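Local coordinates for protein JamJ (PDB 5DOZ) that is an NADPH-binding enoyl reductase of a polyketide synthase that probably forms a cyclopropane ring on a carrier-protein-bound enoyl chain, at residues 14-19 / 66-71; 47-52 / 76-81; 101-106 / 135-140. All blocks are in the same frame, centred on the assembly; numbering follows the deposited sequence.

Interaction 1 (14-19 / 66-71)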
loop_
_atom_site.group_PDB
_atom_site.type_symbol
_atom_site.label_atom_id
_atom_site.label_comp_id
_atom_site.label_asym_id
_atom_site.label_seq_id
_atom_site.Cartn_x
_atom_site.Cartn_y
_atom_site.Cartn_z
ATOM N N ALA A 14 -24.659 1.294 2.529
ATOM C CA ALA A 14 -25.916 0.534 2.495
ATOM C C ALA A 14 -26.181 -0.123 1.136
ATOM O O ALA A 14 -27.077 -0.962 1.007
ATOM C CB ALA A 14 -27.088 1.415 2.910
ATOM N N SER A 15 -25.403 0.276 0.132
ATOM C CA SER A 15 -25.442 -0.326 -1.200
ATOM C C SER A 15 -24.201 0.074 -1.997
ATOM O O SER A 15 -23.653 1.157 -1.803
ATOM C CB SER A 15 -26.704 0.095 -1.953
ATOM O OG SER A 15 -26.726 1.497 -2.151
ATOM N N TYR A 16 -23.777 -0.806 -2.900
ATOM C CA TYR A 16 -22.587 -0.600 -3.728
ATOM C C TYR A 16 -22.769 0.467 -4.819
ATOM O O TYR A 16 -23.894 0.866 -5.127
ATOM C CB TYR A 16 -22.196 -1.930 -4.383
ATOM C CG TYR A 16 -21.728 -2.996 -3.418
ATOM C CD1 TYR A 16 -20.561 -2.821 -2.673
ATOM C CD2 TYR A 16 -22.438 -4.187 -3.257
ATOM C CE1 TYR A 16 -20.118 -3.792 -1.800
ATOM C CE2 TYR A 16 -21.995 -5.171 -2.376
ATOM C CZ TYR A 16 -20.831 -4.963 -1.652
ATOM O OH TYR A 16 -20.363 -5.914 -0.770
ATOM N N GLY A 17 -21.655 0.932 -5.389
ATOM C CA GLY A 17 -21.690 1.695 -6.645
ATOM C C GLY A 17 -21.512 3.202 -6.617
ATOM O O GLY A 17 -21.105 3.791 -7.622
ATOM N N LEU A 18 -21.825 3.832 -5.484
ATOM C CA LEU A 18 -21.747 5.295 -5.350
ATOM C C LEU A 18 -21.102 5.706 -4.022
ATOM O O LEU A 18 -21.470 5.189 -2.965
ATOM C CB LEU A 18 -23.145 5.923 -5.464
ATOM C CG LEU A 18 -23.969 5.696 -6.741
ATOM C CD1 LEU A 18 -25.459 5.678 -6.424
ATOM C CD2 LEU A 18 -23.651 6.727 -7.817
ATOM N N LEU A 19 -20.151 6.639 -4.079
ATOM C CA LEU A 19 -19.399 7.055 -2.885
ATOM C C LEU A 19 -20.230 7.881 -1.911
ATOM O O LEU A 19 -19.939 7.920 -0.715
ATOM C CB LEU A 19 -18.127 7.823 -3.271
ATOM C CG LEU A 19 -17.080 7.141 -4.165
ATOM C CD1 LEU A 19 -15.845 8.017 -4.289
ATOM C CD2 LEU A 19 -16.700 5.763 -3.649
ATOM N N LEU A 66 -12.884 -14.021 1.742
ATOM C CA LEU A 66 -13.434 -13.607 3.035
ATOM C C LEU A 66 -14.898 -14.051 3.107
ATOM O O LEU A 66 -15.386 -14.716 2.196
ATOM C CB LEU A 66 -13.278 -12.091 3.229
ATOM C CG LEU A 66 -11.841 -11.543 3.168
ATOM C CD1 LEU A 66 -11.782 -10.143 2.571
ATOM C CD2 LEU A 66 -11.170 -11.583 4.535
ATOM N N GLY A 67 -15.599 -13.702 4.180
ATOM C CA GLY A 67 -16.986 -14.138 4.333
ATOM C C GLY A 67 -18.034 -13.100 3.988
ATOM O O GLY A 67 -19.187 -13.227 4.397
ATOM N N ILE A 68 -17.637 -12.079 3.229
ATOM C CA ILE A 68 -18.534 -10.978 2.874
ATOM C C ILE A 68 -19.559 -11.418 1.828
ATOM O O ILE A 68 -19.234 -11.571 0.645
ATOM C CB ILE A 68 -17.757 -9.732 2.383
ATOM C CG1 ILE A 68 -16.617 -9.391 3.355
ATOM C CG2 ILE A 68 -18.703 -8.549 2.213
ATOM C CD1 ILE A 68 -15.732 -8.240 2.925
ATOM N N THR A 69 -20.795 -11.629 2.281
ATOM C CA THR A 69 -21.886 -12.069 1.404
ATOM C C THR A 69 -22.730 -10.894 0.918
ATOM O O THR A 69 -23.213 -10.892 -0.216
ATOM C CB THR A 69 -22.811 -13.093 2.096
ATOM O OG1 THR A 69 -23.357 -12.522 3.292
ATOM C CG2 THR A 69 -22.048 -14.373 2.438
ATOM N N SER A 70 -22.904 -9.902 1.786
ATOM C CA SER A 70 -23.701 -8.730 1.462
ATOM C C SER A 70 -22.920 -7.452 1.737
ATOM O O SER A 70 -21.881 -7.477 2.398
ATOM C CB SER A 70 -25.002 -8.727 2.269
ATOM O OG SER A 70 -24.786 -8.263 3.590
ATOM N N VAL A 71 -23.450 -6.342 1.230
ATOM C CA VAL A 71 -22.889 -5.011 1.443
ATOM C C VAL A 71 -22.890 -4.625 2.930
ATOM O O VAL A 71 -22.021 -3.878 3.387
ATOM C CB VAL A 71 -23.636 -3.958 0.583
ATOM C CG1 VAL A 71 -25.047 -3.696 1.104
ATOM C CG2 VAL A 71 -22.840 -2.672 0.480
#
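Val-71 lays one methyl almost squarely over the ring of Tyr-16, a CH-pi contact that joins two surface loops of this medium-chain dehydrogenase/reductase fold. One loop connects the antiparallel strands 9-13 and 22-26; the other leads from helix 59-64 toward strand 79-87. The methyl carbon Val-71 CG2 stands 3.6 Å from the centroid of the Tyr-16 ring and only 9° off its normal, so it meets the pi cloud at the centre of the face. Over the same face, closer to the hydroxyl end, Val-71 CB lies 3.6 Å from Tyr-16 CE2. The two side chains run alongside one another, pointing opposite ways: the phenol reaches outward along the valine until Tyr-16 OH comes 3.5 Å from Val-71 CA. Tyr-16 extends this way because its CG is placed opposite its own carbonyl carbon and beside the backbone N (chi1 -66°). A tyrosine suits this place, since its flat ring gives the valine methyl a broad face to rest on. Outside the pair, the ring also touches Leu-74 and Gln-59.

Ile-68 adds a looser approach, its CG2 being 4.3 Å from Tyr-16 OH. The valine does more because it is branched at CB and can serve two neighbours at once. With CG1 lodged between the backbone N and the carbonyl carbon (chi1 71°), CG2 is directed at the ring and also passes 3.9 Å from Ser-15 CA. The other methyl turns to the backbone of the first loop, where Val-71 CG1 lies 3.4 Å from Ala-14 O.

Interaction 2 (47-52 / 76-81). With NDP (NADPH dihydro-nicotinamide-adenine-dinucleotide phosphate), chain E.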
loop_
_atom_site.group_PDB
_atom_site.type_symbol
_atom_site.label_atom_id
_atom_site.label_comp_id
_atom_site.label_asym_id
_atom_site.label_seq_id
_atom_site.Cartn_x
_atom_site.Cartn_y
_atom_site.Cartn_z
ATOM N N ASN A 47 -7.253 3.689 1.090
ATOM C CA ASN A 47 -6.501 2.848 0.176
ATOM C C ASN A 47 -7.253 2.670 -1.136
ATOM O O ASN A 47 -8.468 2.853 -1.197
ATOM C CB ASN A 47 -6.165 1.501 0.825
ATOM C CG ASN A 47 -4.871 1.550 1.631
ATOM O OD1 ASN A 47 -3.779 1.416 1.081
ATOM N ND2 ASN A 47 -4.990 1.738 2.935
ATOM N N PHE A 48 -6.513 2.333 -2.185
ATOM C CA PHE A 48 -7.086 2.087 -3.503
ATOM C C PHE A 48 -8.172 1.019 -3.447
ATOM O O PHE A 48 -9.217 1.154 -4.085
ATOM C CB PHE A 48 -5.975 1.664 -4.458
ATOM C CG PHE A 48 -6.367 1.681 -5.899
ATOM C CD1 PHE A 48 -6.158 2.815 -6.671
ATOM C CD2 PHE A 48 -6.913 0.554 -6.499
ATOM C CE1 PHE A 48 -6.507 2.832 -8.008
ATOM C CE2 PHE A 48 -7.262 0.564 -7.843
ATOM C CZ PHE A 48 -7.060 1.705 -8.597
ATOM N N ARG A 49 -7.926 -0.038 -2.679
ATOM C CA ARG A 49 -8.906 -1.114 -2.517
ATOM C C ARG A 49 -10.180 -0.687 -1.774
ATOM O O ARG A 49 -11.233 -1.300 -1.965
ATOM C CB ARG A 49 -8.271 -2.333 -1.833
ATOM C CG ARG A 49 -7.777 -3.405 -2.791
ATOM C CD ARG A 49 -7.093 -4.547 -2.047
ATOM N NE ARG A 49 -8.008 -5.368 -1.246
ATOM C CZ ARG A 49 -7.648 -6.442 -0.541
ATOM N NH1 ARG A 49 -6.377 -6.849 -0.516
ATOM N NH2 ARG A 49 -8.565 -7.114 0.145
ATOM N N ASP A 50 -10.085 0.342 -0.926
ATOM C CA ASP A 50 -11.273 0.888 -0.241
ATOM C C ASP A 50 -12.279 1.436 -1.251
ATOM O O ASP A 50 -13.487 1.225 -1.117
ATOM C CB ASP A 50 -10.902 2.001 0.753
ATOM C CG ASP A 50 -10.252 1.479 2.022
ATOM O OD1 ASP A 50 -10.811 0.572 2.679
ATOM O OD2 ASP A 50 -9.178 2.008 2.384
ATOM N N ILE A 51 -11.769 2.147 -2.256
ATOM C CA ILE A 51 -12.602 2.725 -3.309
ATOM C C ILE A 51 -13.254 1.635 -4.158
ATOM O O ILE A 51 -14.450 1.698 -4.435
ATOM C CB ILE A 51 -11.792 3.709 -4.180
ATOM C CG1 ILE A 51 -11.496 4.982 -3.380
ATOM C CG2 ILE A 51 -12.527 4.040 -5.477
ATOM C CD1 ILE A 51 -10.516 5.904 -4.066
ATOM N N LEU A 52 -12.467 0.635 -4.550
ATOM C CA LEU A 52 -12.972 -0.532 -5.276
ATOM C C LEU A 52 -14.154 -1.180 -4.564
ATOM O O LEU A 52 -15.180 -1.461 -5.193
ATOM C CB LEU A 52 -11.860 -1.569 -5.486
ATOM C CG LEU A 52 -10.695 -1.218 -6.417
ATOM C CD1 LEU A 52 -9.703 -2.374 -6.490
ATOM C CD2 LEU A 52 -11.172 -0.840 -7.813
ATOM N N PHE A 76 -14.378 -0.921 6.068
ATOM C CA PHE A 76 -13.351 -0.217 5.315
ATOM C C PHE A 76 -12.145 0.057 6.201
ATOM O O PHE A 76 -12.297 0.271 7.401
ATOM C CB PHE A 76 -13.921 1.104 4.768
ATOM C CG PHE A 76 -15.082 0.924 3.820
ATOM C CD1 PHE A 76 -16.396 0.899 4.297
ATOM C CD2 PHE A 76 -14.868 0.787 2.454
ATOM C CE1 PHE A 76 -17.465 0.737 3.429
ATOM C CE2 PHE A 76 -15.933 0.624 1.580
ATOM C CZ PHE A 76 -17.234 0.601 2.069
ATOM N N GLY A 77 -10.952 0.042 5.606
ATOM C CA GLY A 77 -9.724 0.439 6.301
ATOM C C GLY A 77 -8.734 -0.689 6.508
ATOM O O GLY A 77 -8.990 -1.614 7.279
ATOM N N PHE A 78 -7.585 -0.586 5.840
ATOM C CA PHE A 78 -6.592 -1.671 5.780
ATOM C C PHE A 78 -5.368 -1.429 6.663
ATOM O O PHE A 78 -4.519 -2.311 6.824
ATOM C CB PHE A 78 -6.132 -1.888 4.331
ATOM C CG PHE A 78 -7.177 -2.498 3.439
ATOM C CD1 PHE A 78 -7.397 -3.875 3.441
ATOM C CD2 PHE A 78 -7.920 -1.704 2.577
ATOM C CE1 PHE A 78 -8.355 -4.442 2.615
ATOM C CE2 PHE A 78 -8.877 -2.264 1.745
ATOM C CZ PHE A 78 -9.100 -3.635 1.765
ATOM N N GLU A 79 -5.287 -0.227 7.225
ATOM C CA GLU A 79 -4.163 0.209 8.043
ATOM C C GLU A 79 -4.596 1.446 8.832
ATOM O O GLU A 79 -5.583 2.088 8.474
ATOM C CB GLU A 79 -2.959 0.556 7.158
ATOM C CG GLU A 79 -3.318 1.443 5.974
ATOM C CD GLU A 79 -2.124 1.934 5.180
ATOM O OE1 GLU A 79 -1.004 1.991 5.735
ATOM O OE2 GLU A 79 -2.310 2.271 3.984
ATOM N N ALA A 80 -3.847 1.786 9.883
ATOM C CA ALA A 80 -4.139 2.962 10.712
ATOM C C ALA A 80 -3.006 3.261 11.690
ATOM O O ALA A 80 -2.032 2.522 11.787
ATOM C CB ALA A 80 -5.443 2.767 11.481
ATOM N N VAL A 81 -3.147 4.363 12.410
ATOM C CA VAL A 81 -2.330 4.623 13.581
ATOM C C VAL A 81 -3.299 4.867 14.736
ATOM O O VAL A 81 -4.445 5.252 14.510
ATOM C CB VAL A 81 -1.367 5.814 13.366
ATOM C CG1 VAL A 81 -2.131 7.123 13.202
ATOM C CG2 VAL A 81 -0.366 5.913 14.512
HETATM P PA NDP E . -2.895 5.067 -5.305
HETATM O O1A NDP E . -4.355 5.360 -5.589
HETATM O O2A NDP E . -2.117 5.942 -4.358
HETATM O O5B NDP E . -2.092 5.084 -6.698
HETATM C C5B NDP E . -2.751 4.996 -7.956
HETATM C C4B NDP E . -1.875 5.723 -8.962
HETATM O O4B NDP E . -2.086 5.158 -10.260
HETATM C C3B NDP E . -2.204 7.208 -9.080
HETATM O O3B NDP E . -1.359 8.019 -8.259
HETATM C C2B NDP E . -1.913 7.510 -10.527
HETATM O O2B NDP E . -0.597 8.033 -10.612
HETATM C C1B NDP E . -1.916 6.172 -11.244
HETATM N N9A NDP E . -3.017 6.085 -12.221
HETATM C C8A NDP E . -4.288 6.475 -12.031
HETATM N N7A NDP E . -5.025 6.243 -13.140
HETATM C C5A NDP E . -4.211 5.690 -14.060
HETATM C C6A NDP E . -4.337 5.194 -15.449
HETATM N N6A NDP E . -5.521 5.240 -16.096
HETATM N N1A NDP E . -3.228 4.690 -16.049
HETATM C C2A NDP E . -2.037 4.631 -15.425
HETATM N N3A NDP E . -1.860 5.065 -14.163
HETATM C C4A NDP E . -2.888 5.589 -13.447
HETATM O O3 NDP E . -2.758 3.519 -4.882
HETATM P PN NDP E . -1.512 2.830 -4.130
HETATM O O1N NDP E . -0.230 3.502 -4.521
HETATM O O2N NDP E . -1.856 2.685 -2.674
HETATM O O5D NDP E . -1.495 1.350 -4.768
HETATM C C5D NDP E . -1.357 1.137 -6.179
HETATM C C4D NDP E . -1.937 -0.222 -6.574
HETATM O O4D NDP E . -1.356 -1.273 -5.797
HETATM C C3D NDP E . -3.430 -0.313 -6.330
HETATM O O3D NDP E . -3.991 -1.051 -7.413
HETATM C C2D NDP E . -3.557 -1.089 -5.032
HETATM O O2D NDP E . -4.806 -1.781 -4.885
HETATM C C1D NDP E . -2.361 -2.021 -5.107
HETATM N N1N NDP E . -1.870 -2.417 -3.787
HETATM C C2N NDP E . -1.596 -3.714 -3.584
HETATM C C3N NDP E . -0.875 -4.142 -2.476
HETATM C C7N NDP E . -0.379 -5.559 -2.415
HETATM O O7N NDP E . -0.191 -6.107 -1.342
HETATM N N7N NDP E . -0.146 -6.201 -3.557
HETATM C C4N NDP E . -0.720 -3.223 -1.282
HETATM C C5N NDP E . -0.945 -1.831 -1.666
HETATM C C6N NDP E . -1.586 -1.488 -2.855
HETATM P P2B NDP E . -0.143 8.929 -11.855
HETATM O O1X NDP E . -1.108 10.093 -11.866
HETATM O O2X NDP E . 1.263 9.280 -11.481
HETATM O O3X NDP E . -0.253 8.014 -13.050
HETATM O O HOH W 1 -7.437 2.195 4.337
#
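Asp-50 and Phe-76 bring their CA atoms to 6.0 Å, and Asn-47 and Phe-78 theirs to 7.2 Å, where the first turn of helix 48-54 passes the loop running into strand 79-87. Both belong to the GroES-like part of the fold. Gly-77 has a positive phi (114°) at which a CB would press on the preceding carbonyl, so glycine fits there.

Asn-47 is the N-cap residue, but its side chain makes no capping bond. The reverse bond is made: Asn-47 N gives a 2.9 Å hydrogen bond to the anti lone pair of Asp-50 OD2, three residues on. The other carboxylate oxygen, Asp-50 OD1, accepts Gly-77 N at 3.0 Å on its syn side, the donor standing 24° out of the carboxylate plane. A water donates to Asp-50 OD2 and accepts from Asn-47 ND2 and Phe-78 N. A leucine in place of Asp-50 would probably leave the buried N-H groups of Asn-47 and Gly-77 without their acceptor and the water less firmly held.

The same amide nitrogen, Asn-47 ND2, also donates to Glu-79 OE2 at 2.9 Å, nearly in the amide plane and onto an anti lone pair. That oxygen also forms a salt bridge with Arg-332. Phe-78 fills the space between these polar groups and Arg-49, with CE2 3.6 Å from Arg-49 CB. Its CE1 sits over one face of the guanidinium, although the two planes are 59° apart and do not stack.

Phe-48 faces the NADPH instead: the cofactor's O3D lies over one face of its ring, and phosphate oxygen O1A approaches the edge, in plane, 3.3 Å from Phe-48 CD1.

Interaction 3 (101-106 / 135-140)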
loop_
_atom_site.group_PDB
_atom_site.type_symbol
_atom_site.label_atom_id
_atom_site.label_comp_id
_atom_site.label_asym_id
_atom_site.label_seq_id
_atom_site.Cartn_x
_atom_site.Cartn_y
_atom_site.Cartn_z
ATOM N N MET A 101 1.110 1.520 14.931
ATOM C CA MET A 101 0.551 1.493 13.599
ATOM C C MET A 101 -0.157 0.156 13.420
ATOM O O MET A 101 0.330 -0.882 13.888
ATOM C CB MET A 101 1.652 1.664 12.553
ATOM C CG MET A 101 2.373 3.005 12.631
ATOM S SD MET A 101 3.885 3.015 11.659
ATOM C CE MET A 101 4.958 2.026 12.677
ATOM N N VAL A 102 -1.321 0.185 12.775
ATOM C CA VAL A 102 -2.030 -1.039 12.438
ATOM C C VAL A 102 -1.745 -1.359 10.977
ATOM O O VAL A 102 -1.688 -0.459 10.145
ATOM C CB VAL A 102 -3.558 -0.922 12.647
ATOM C CG1 VAL A 102 -4.229 -2.259 12.364
ATOM C CG2 VAL A 102 -3.889 -0.449 14.056
ATOM N N ILE A 103 -1.544 -2.640 10.679
ATOM C CA ILE A 103 -1.331 -3.097 9.307
ATOM C C ILE A 103 -2.145 -4.361 9.050
ATOM O O ILE A 103 -2.028 -5.347 9.779
ATOM C CB ILE A 103 0.160 -3.398 8.996
ATOM C CG1 ILE A 103 1.109 -2.423 9.711
ATOM C CG2 ILE A 103 0.413 -3.384 7.494
ATOM C CD1 ILE A 103 1.791 -3.010 10.928
ATOM N N GLY A 104 -2.985 -4.313 8.023
ATOM C CA GLY A 104 -3.617 -5.510 7.485
ATOM C C GLY A 104 -4.940 -5.924 8.097
ATOM O O GLY A 104 -5.363 -7.067 7.940
ATOM N N CYS A 105 -5.590 -4.996 8.797
ATOM C CA CYS A 105 -6.948 -5.200 9.280
ATOM C C CYS A 105 -7.919 -4.872 8.142
ATOM O O CYS A 105 -7.491 -4.448 7.068
ATOM C CB CYS A 105 -7.211 -4.296 10.478
ATOM S SG CYS A 105 -7.006 -2.539 10.117
ATOM N N HIS A 106 -9.214 -5.072 8.373
ATOM C CA HIS A 106 -10.230 -4.778 7.354
ATOM C C HIS A 106 -11.233 -3.704 7.779
ATOM O O HIS A 106 -12.085 -3.298 6.986
ATOM C CB HIS A 106 -10.981 -6.051 6.946
ATOM C CG HIS A 106 -10.091 -7.143 6.443
ATOM N ND1 HIS A 106 -9.347 -7.024 5.287
ATOM C CD2 HIS A 106 -9.825 -8.376 6.938
ATOM C CE1 HIS A 106 -8.662 -8.138 5.092
ATOM N NE2 HIS A 106 -8.936 -8.975 6.078
ATOM N N ILE A 135 2.982 5.278 6.424
ATOM C CA ILE A 135 4.046 4.263 6.360
ATOM C C ILE A 135 3.621 2.821 6.000
ATOM O O ILE A 135 4.163 2.251 5.056
ATOM C CB ILE A 135 4.924 4.271 7.640
ATOM C CG1 ILE A 135 5.741 5.567 7.705
ATOM C CG2 ILE A 135 5.847 3.055 7.687
ATOM C CD1 ILE A 135 6.568 5.719 8.969
ATOM N N PRO A 136 2.658 2.232 6.744
ATOM C CA PRO A 136 2.493 0.767 6.722
ATOM C C PRO A 136 2.339 0.123 5.341
ATOM O O PRO A 136 3.285 -0.483 4.851
ATOM C CB PRO A 136 1.250 0.541 7.587
ATOM C CG PRO A 136 1.222 1.719 8.498
ATOM C CD PRO A 136 1.685 2.865 7.653
ATOM N N ILE A 137 1.171 0.233 4.719
ATOM C CA ILE A 137 0.964 -0.412 3.420
ATOM C C ILE A 137 1.991 -0.001 2.348
ATOM O O ILE A 137 2.565 -0.874 1.702
ATOM C CB ILE A 137 -0.485 -0.263 2.893
ATOM C CG1 ILE A 137 -1.490 -0.953 3.827
ATOM C CG2 ILE A 137 -0.608 -0.801 1.473
ATOM C CD1 ILE A 137 -1.106 -2.344 4.291
ATOM N N PRO A 138 2.237 1.315 2.161
ATOM C CA PRO A 138 3.197 1.703 1.127
ATOM C C PRO A 138 4.591 1.106 1.326
ATOM O O PRO A 138 5.109 0.447 0.424
ATOM C CB PRO A 138 3.245 3.235 1.254
ATOM C CG PRO A 138 1.915 3.595 1.808
ATOM C CD PRO A 138 1.659 2.506 2.815
ATOM N N PHE A 139 5.186 1.335 2.495
ATOM C CA PHE A 139 6.545 0.879 2.764
ATOM C C PHE A 139 6.695 -0.630 2.938
ATOM O O PHE A 139 7.680 -1.197 2.474
ATOM C CB PHE A 139 7.168 1.647 3.934
ATOM C CG PHE A 139 7.748 2.975 3.531
ATOM C CD1 PHE A 139 9.043 3.056 3.020
ATOM C CD2 PHE A 139 7.001 4.142 3.645
ATOM C CE1 PHE A 139 9.585 4.280 2.643
ATOM C CE2 PHE A 139 7.534 5.366 3.271
ATOM C CZ PHE A 139 8.829 5.436 2.769
ATOM N N PHE A 140 5.730 -1.278 3.596
ATOM C CA PHE A 140 5.765 -2.740 3.735
ATOM C C PHE A 140 5.568 -3.450 2.394
ATOM O O PHE A 140 6.198 -4.479 2.153
ATOM C CB PHE A 140 4.740 -3.242 4.757
ATOM C CG PHE A 140 5.122 -2.989 6.197
ATOM C CD1 PHE A 140 5.448 -1.710 6.645
ATOM C CD2 PHE A 140 5.127 -4.031 7.111
ATOM C CE1 PHE A 140 5.785 -1.482 7.969
ATOM C CE2 PHE A 140 5.461 -3.813 8.442
ATOM C CZ PHE A 140 5.785 -2.537 8.871
#
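Ile-135 opens the contact by meeting the end of Met-101, whose sulfur SD lies 4.3 Å from Ile-135 CB. The thioether is a flexible apolar filler: with CG opposite the carbonyl carbon (chi1 -63°) and chi2 extended (167°), the chain carries its sulfur out to the branched isoleucine.

Pro-136 comes next and carries much of the contact. Its ring bridges two side chains on one side of the strand, Met-101 and Ile-103: CG is 4.1 Å from Met-101 CB and 4.0 Å from Val-102 O, while CB presses to 3.6 Å from Ile-103 CG1. Proline suits this early place in the helix because it has no N-H to satisfy, and its rigid ring makes a compact apolar knob; its carbonyl is used by Phe-140 N in a regular helical bond.

Ile-137 then extends its delta methyl, CD1, to 3.7 Å from Ile-103 CG2, as its side chain passes antiparallel alongside Ile-103. Ile-103 can serve both neighbours because CG2 lies opposite its backbone N while CG1 leans beside that N toward the proline. Ile-137 also touches the bound NADPH, so the same residue joins the sheet to the cofactor pocket, and its backbone N-H is taken by Glu-79 OE1.

Pro-138 and Phe-139 turn to another neighbour, packing on Ala-170 of helix 166-177, and Phe-140 rests on Tyr-288 and Ile-291 of helix 287-293. The helix lies across strand 101-103, the short axes 9.4 Å apart and 66° from parallel. That strand is flanked in its sheet by strands 79-87 and 120-122, while helix 287-293 borders the contact, Trp-292 touching both Met-101 and Ile-135.

Overall arrangement
Interactions 2 and 3 are close partners, their centres 9 Å apart, because strands 79-87 and 99-103 are antiparallel neighbours in one sheet: Phe-78 O and Gly-104 N are 2.8 Å apart, probably hydrogen-bonded. Glu-79 OE1 also packs 3.3 Å from Pro-136 CB, bringing the helix of interaction 3 against the strand of interaction 2. Both reach the NADPH, through Phe-48 and Arg-49 in one and Ile-137 in the other. Interaction 1 lies at the surface, its centre about 14 Å from that of interaction 2 and 23 Å from that of interaction 3, yet Leu-66 CD2 packs 3.8 Å from His-106 NE2. Along the chain, the segments of interactions 1 and 2 alternate.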